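Local coordinates for protein 3,4-dihydroxybenzoate decarboxylase (Enterobacter cloacae, PDB 5NY5) that decarboxylates 3,4-dihydroxybenzoate to catechol with the help of prenylated FMN, and can be run in reverse to carboxylate catechols at the para position, at residues V105-V110 and N232-A237; E246-V251 and A257-E262. One frame throughout, in Å; residues are numbered along the deposited sequence.

Contact 1: residues V105-V110 and N232-A237; sequences VAPVVV and NELGVA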
loop_
_atom_site.group_PDB
_atom_site.type_symbol
_atom_site.label_atom_id
_atom_site.label_comp_id
_atom_site.label_asym_id
_atom_site.label_seq_id
_atom_site.Cartn_x
_atom_site.Cartn_y
_atom_site.Cartn_z
ATOM N N VAL A 105 46.691 -9.750 -20.981
ATOM C CA VAL A 105 47.988 -9.765 -21.647
ATOM C C VAL A 105 48.396 -8.319 -21.884
ATOM O O VAL A 105 47.695 -7.579 -22.587
ATOM C CB VAL A 105 47.952 -10.556 -22.963
ATOM C CG1 VAL A 105 49.268 -10.397 -23.709
ATOM C CG2 VAL A 105 47.671 -12.022 -22.686
ATOM N N ALA A 106 49.525 -7.923 -21.304
ATOM C CA ALA A 106 49.901 -6.521 -21.263
ATOM C C ALA A 106 50.294 -6.015 -22.649
ATOM O O ALA A 106 50.854 -6.758 -23.458
ATOM C CB ALA A 106 51.056 -6.310 -20.290
ATOM N N PRO A 107 50.013 -4.749 -22.944
ATOM C CA PRO A 107 50.423 -4.176 -24.230
ATOM C C PRO A 107 51.936 -4.025 -24.323
ATOM O O PRO A 107 52.674 -4.147 -23.344
ATOM C CB PRO A 107 49.720 -2.817 -24.256
ATOM C CG PRO A 107 49.451 -2.499 -22.822
ATOM C CD PRO A 107 49.197 -3.813 -22.153
ATOM N N VAL A 108 52.393 -3.749 -25.543
ATOM C CA VAL A 108 53.813 -3.626 -25.855
ATOM C C VAL A 108 54.012 -2.413 -26.752
ATOM O O VAL A 108 53.232 -2.184 -27.683
ATOM C CB VAL A 108 54.354 -4.903 -26.534
ATOM C CG1 VAL A 108 55.766 -4.682 -27.040
ATOM C CG2 VAL A 108 54.312 -6.077 -25.571
ATOM N N VAL A 109 55.056 -1.634 -26.475
ATOM C CA VAL A 109 55.381 -0.476 -27.301
ATOM C C VAL A 109 56.217 -0.925 -28.491
ATOM O O VAL A 109 57.043 -1.841 -28.385
ATOM C CB VAL A 109 56.110 0.597 -26.470
ATOM C CG1 VAL A 109 55.269 0.998 -25.272
ATOM C CG2 VAL A 109 57.474 0.099 -26.022
ATOM N N VAL A 110 55.984 -0.300 -29.642
ATOM C CA VAL A 110 56.702 -0.633 -30.872
ATOM C C VAL A 110 57.101 0.654 -31.577
ATOM O O VAL A 110 56.472 1.705 -31.397
ATOM C CB VAL A 110 55.857 -1.510 -31.821
ATOM C CG1 VAL A 110 55.451 -2.810 -31.144
ATOM C CG2 VAL A 110 54.639 -0.751 -32.312
ATOM N N ASN A 232 45.952 -0.831 -18.493
ATOM C CA ASN A 232 45.491 -2.181 -18.190
ATOM C C ASN A 232 44.202 -2.559 -18.906
ATOM O O ASN A 232 43.955 -3.753 -19.107
ATOM C CB ASN A 232 45.318 -2.336 -16.682
ATOM C CG ASN A 232 46.600 -2.058 -15.919
ATOM O OD1 ASN A 232 46.881 -0.919 -15.543
ATOM N ND2 ASN A 232 47.388 -3.102 -15.691
ATOM N N GLU A 233 43.372 -1.589 -19.293
ATOM C CA GLU A 233 42.159 -1.936 -20.021
ATOM C C GLU A 233 42.468 -2.574 -21.366
ATOM O O GLU A 233 41.610 -3.264 -21.926
ATOM C CB GLU A 233 41.276 -0.702 -20.211
ATOM C CG GLU A 233 40.671 -0.163 -18.927
ATOM C CD GLU A 233 41.586 0.809 -18.211
ATOM O OE1 GLU A 233 41.199 1.987 -18.062
ATOM O OE2 GLU A 233 42.692 0.398 -17.805
ATOM N N LEU A 234 43.677 -2.365 -21.892
ATOM C CA LEU A 234 44.105 -3.031 -23.112
ATOM C C LEU A 234 44.481 -4.486 -22.880
ATOM O O LEU A 234 44.585 -5.248 -23.847
ATOM C CB LEU A 234 45.290 -2.288 -23.728
ATOM C CG LEU A 234 45.044 -0.836 -24.135
ATOM C CD1 LEU A 234 46.316 -0.206 -24.668
ATOM C CD2 LEU A 234 43.939 -0.755 -25.170
ATOM N N GLY A 235 44.693 -4.887 -21.624
ATOM C CA GLY A 235 45.051 -6.262 -21.334
ATOM C C GLY A 235 43.965 -7.260 -21.666
ATOM O O GLY A 235 44.268 -8.433 -21.908
ATOM N N VAL A 236 42.706 -6.821 -21.685
ATOM C CA VAL A 236 41.612 -7.716 -22.041
ATOM C C VAL A 236 41.699 -8.094 -23.513
ATOM O O VAL A 236 41.599 -9.272 -23.876
ATOM C CB VAL A 236 40.259 -7.068 -21.702
ATOM C CG1 VAL A 236 39.134 -8.081 -21.839
ATOM C CG2 VAL A 236 40.290 -6.480 -20.302
ATOM N N ALA A 237 41.895 -7.099 -24.381
ATOM C CA ALA A 237 42.017 -7.373 -25.810
ATOM C C ALA A 237 43.208 -8.274 -26.101
ATOM O O ALA A 237 43.105 -9.212 -26.902
ATOM C CB ALA A 237 42.135 -6.064 -26.587
#

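Contact 2: residues E246-V251 and A257-E262; sequences ELVQGV and AIARAE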
loop_
_atom_site.group_PDB
_atom_site.type_symbol
_atom_site.label_atom_id
_atom_site.label_comp_id
_atom_site.label_asym_id
_atom_site.label_seq_id
_atom_site.Cartn_x
_atom_site.Cartn_y
_atom_site.Cartn_z
ATOM N N GLU A 246 49.646 -3.522 -29.536
ATOM C CA GLU A 246 50.851 -2.764 -29.836
ATOM C C GLU A 246 50.603 -1.269 -29.683
ATOM O O GLU A 246 49.574 -0.748 -30.122
ATOM C CB GLU A 246 51.341 -3.079 -31.251
ATOM C CG GLU A 246 51.859 -4.500 -31.409
ATOM C CD GLU A 246 52.031 -4.909 -32.858
ATOM O OE1 GLU A 246 52.114 -6.126 -33.125
ATOM O OE2 GLU A 246 52.082 -4.018 -33.731
ATOM N N LEU A 247 51.555 -0.587 -29.053
ATOM C CA LEU A 247 51.484 0.847 -28.819
ATOM C C LEU A 247 52.650 1.541 -29.506
ATOM O O LEU A 247 53.731 0.966 -29.664
ATOM C CB LEU A 247 51.499 1.166 -27.321
ATOM C CG LEU A 247 50.346 0.574 -26.510
ATOM C CD1 LEU A 247 50.530 0.837 -25.028
ATOM C CD2 LEU A 247 49.024 1.138 -26.991
ATOM N N VAL A 248 52.423 2.786 -29.913
ATOM C CA VAL A 248 53.428 3.589 -30.598
ATOM C C VAL A 248 53.498 4.949 -29.921
ATOM O O VAL A 248 52.468 5.520 -29.550
ATOM C CB VAL A 248 53.112 3.732 -32.103
ATOM C CG1 VAL A 248 51.687 4.217 -32.311
ATOM C CG2 VAL A 248 54.103 4.671 -32.779
ATOM N N GLN A 249 54.714 5.459 -29.745
ATOM C CA GLN A 249 54.889 6.779 -29.159
ATOM C C GLN A 249 54.224 7.835 -30.032
ATOM O O GLN A 249 54.210 7.729 -31.261
ATOM C CB GLN A 249 56.376 7.089 -28.990
ATOM C CG GLN A 249 56.666 8.443 -28.369
ATOM C CD GLN A 249 56.108 8.569 -26.969
ATOM O OE1 GLN A 249 56.035 7.591 -26.227
ATOM N NE2 GLN A 249 55.704 9.779 -26.602
ATOM N N GLY A 250 53.656 8.849 -29.388
ATOM C CA GLY A 250 53.021 9.921 -30.124
ATOM C C GLY A 250 54.011 10.704 -30.962
ATOM O O GLY A 250 55.224 10.673 -30.750
ATOM N N VAL A 251 53.467 11.418 -31.941
ATOM C CA VAL A 251 54.267 12.201 -32.870
ATOM C C VAL A 251 54.340 13.665 -32.453
ATOM O O VAL A 251 55.392 14.293 -32.569
ATOM C CB VAL A 251 53.704 12.048 -34.300
ATOM C CG1 VAL A 251 54.119 13.208 -35.174
ATOM C CG2 VAL A 251 54.172 10.736 -34.910
ATOM N N ALA A 257 49.902 5.949 -28.631
ATOM C CA ALA A 257 48.685 5.719 -29.395
ATOM C C ALA A 257 48.611 4.260 -29.820
ATOM O O ALA A 257 49.606 3.532 -29.795
ATOM C CB ALA A 257 48.608 6.628 -30.629
ATOM N N ILE A 258 47.409 3.838 -30.210
ATOM C CA ILE A 258 47.207 2.475 -30.692
ATOM C C ILE A 258 47.888 2.332 -32.046
ATOM O O ILE A 258 47.535 3.021 -33.010
ATOM C CB ILE A 258 45.715 2.139 -30.780
ATOM C CG1 ILE A 258 45.064 2.233 -29.399
ATOM C CG2 ILE A 258 45.515 0.751 -31.369
ATOM C CD1 ILE A 258 45.627 1.262 -28.391
ATOM N N ALA A 259 48.872 1.432 -32.122
ATOM C CA ALA A 259 49.675 1.310 -33.334
ATOM C C ALA A 259 48.845 0.812 -34.511
ATOM O O ALA A 259 49.033 1.267 -35.644
ATOM C CB ALA A 259 50.862 0.383 -33.084
ATOM N N ARG A 260 47.926 -0.118 -34.264
ATOM C CA ARG A 260 47.116 -0.716 -35.317
ATOM C C ARG A 260 45.840 0.065 -35.602
ATOM O O ARG A 260 44.990 -0.418 -36.355
ATOM C CB ARG A 260 46.764 -2.160 -34.952
ATOM C CG ARG A 260 47.969 -3.046 -34.695
ATOM C CD ARG A 260 48.723 -3.333 -35.972
ATOM N NE ARG A 260 48.025 -4.305 -36.804
ATOM C CZ ARG A 260 48.402 -4.640 -38.031
ATOM N NH1 ARG A 260 49.473 -4.077 -38.571
ATOM N NH2 ARG A 260 47.709 -5.536 -38.719
ATOM N N ALA A 261 45.690 1.253 -35.028
ATOM C CA ALA A 261 44.458 2.006 -35.181
ATOM C C ALA A 261 44.319 2.551 -36.599
ATOM O O ALA A 261 45.274 2.595 -37.377
ATOM C CB ALA A 261 44.405 3.153 -34.176
ATOM N N GLU A 262 43.097 2.970 -36.931
ATOM C CA GLU A 262 42.838 3.569 -38.234
ATOM C C GLU A 262 43.167 5.056 -38.236
ATOM O O GLU A 262 43.876 5.540 -39.123
ATOM C CB GLU A 262 41.381 3.342 -38.638
ATOM C CG GLU A 262 41.067 1.924 -39.080
ATOM C CD GLU A 262 41.536 1.634 -40.492
ATOM O OE1 GLU A 262 41.525 2.563 -41.326
ATOM O OE2 GLU A 262 41.919 0.479 -40.768
HETATM O O HOH W 1 48.127 -1.642 -31.872
#

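Contact 1: residues V105-V110 and N232-A237
Val105 and Gly235 join backbone to backbone, where the extended lead-in to strand 108-110 runs past one flank of helix 234-241 in the UbiD fold. The tight part is almost entirely main chain. The backbones come close, 4.6 Å from Gly235 CA to Val105 CA. The CA-H of Gly235 is directed at the carbonyl of Val105, with Gly235 CA 3.2 Å from Val105 O, a short and fairly straight weak contact. Gly235 N in turn bonds to Asn232 O, three residues back, at 2.9 Å.

The side chains meet more loosely. The CB of Pro107 is directed toward the helix segment, and its CG lies 4.3 Å from Leu234 CB, a light apolar touch; the Leu234 side chain also packs on Ile216 of helix 214-219. The outer side is loose and open to solvent: the methyl of the exposed Ala106 is directed away from the helix, and the exposed Val108 and Val109 leave it altogether. Glu233, which binds manganese in another structure of this enzyme, sits in the same 232-237 segment but does not touch 105-110, so the contact is a neighbour of the metal site and not a part of it. The one hydrogen bond across runs from Val105 N to Gly235 O, 2.9 Å long, nearly straight at the hydrogen (164°), with the donor tilted 20° from the carbonyl plane.

Contact 2: residues E246-V251 and A257-E262
Val248 carries CG1 between its backbone N and its carbonyl carbon (chi1 52°), the crowded position, and this turns the methyl toward 257-262, 3.3 Å from Ala257 O and 3.7 Å from Ala259 CA. Leu247 instead sets CG beside its own N (chi1 -60°), and its CD2 meets Ile258 CD1 at 3.7 Å as the two chains cross obliquely, the ends meeting although the roots diverge. The frame is an antiparallel beta hairpin. Val248 and Ala257 form a hydrogen-bonded pair: Val248 N reaches Ala257 O at 2.9 Å, in the carbonyl plane, and Ala257 N returns to Val248 O at 2.8 Å, nearly in line with that carbonyl. Leu247 and Ile258 make the adjoining non-hydrogen-bonded pair.

Beyond it the second strand gives way to a type I turn, Ile258 to Ala261, yet a third bond continues the pairing, from Ala259 N to Glu246 O at 3.0 Å. Here the donor stands above the carbonyl plane, 36° out of it. A water accepts from Arg260 N at 2.8 Å beside this carbonyl. Glu246 and Arg260 run side by side without an ion pair; the guanidinium is held by Asp7 and Asn6.

Strand 246-249 is the middle one of three, with strand 108-110 along its other edge. Leu234 of helix 234-241 lies against both Leu247 and Ile258, and Asn209 of strand 204-210 takes the N-H of Ile258.

Following the chain from the N terminus, residues 105-110 come first and wait more than 120 residues for 232-237, so contact 1 closes a long excursion that takes in residues binding prenylated FMN in another structure of the enzyme, such as those of strand 165-174. Helix 234-241 then leads through a short link into strand 246-249, and contact 2 closes a short hairpin loop with 257-262. The two loops follow in series, neither nesting nor crossing, with centres about 12 Å apart. They meet at Leu247: its backbone makes probable hydrogen bonds to Val108 and Val110 of the first segment, while its side chain packs on Pro107 and Leu234. Together they tie a helix beside the metal site to a small three-stranded mixed sheet.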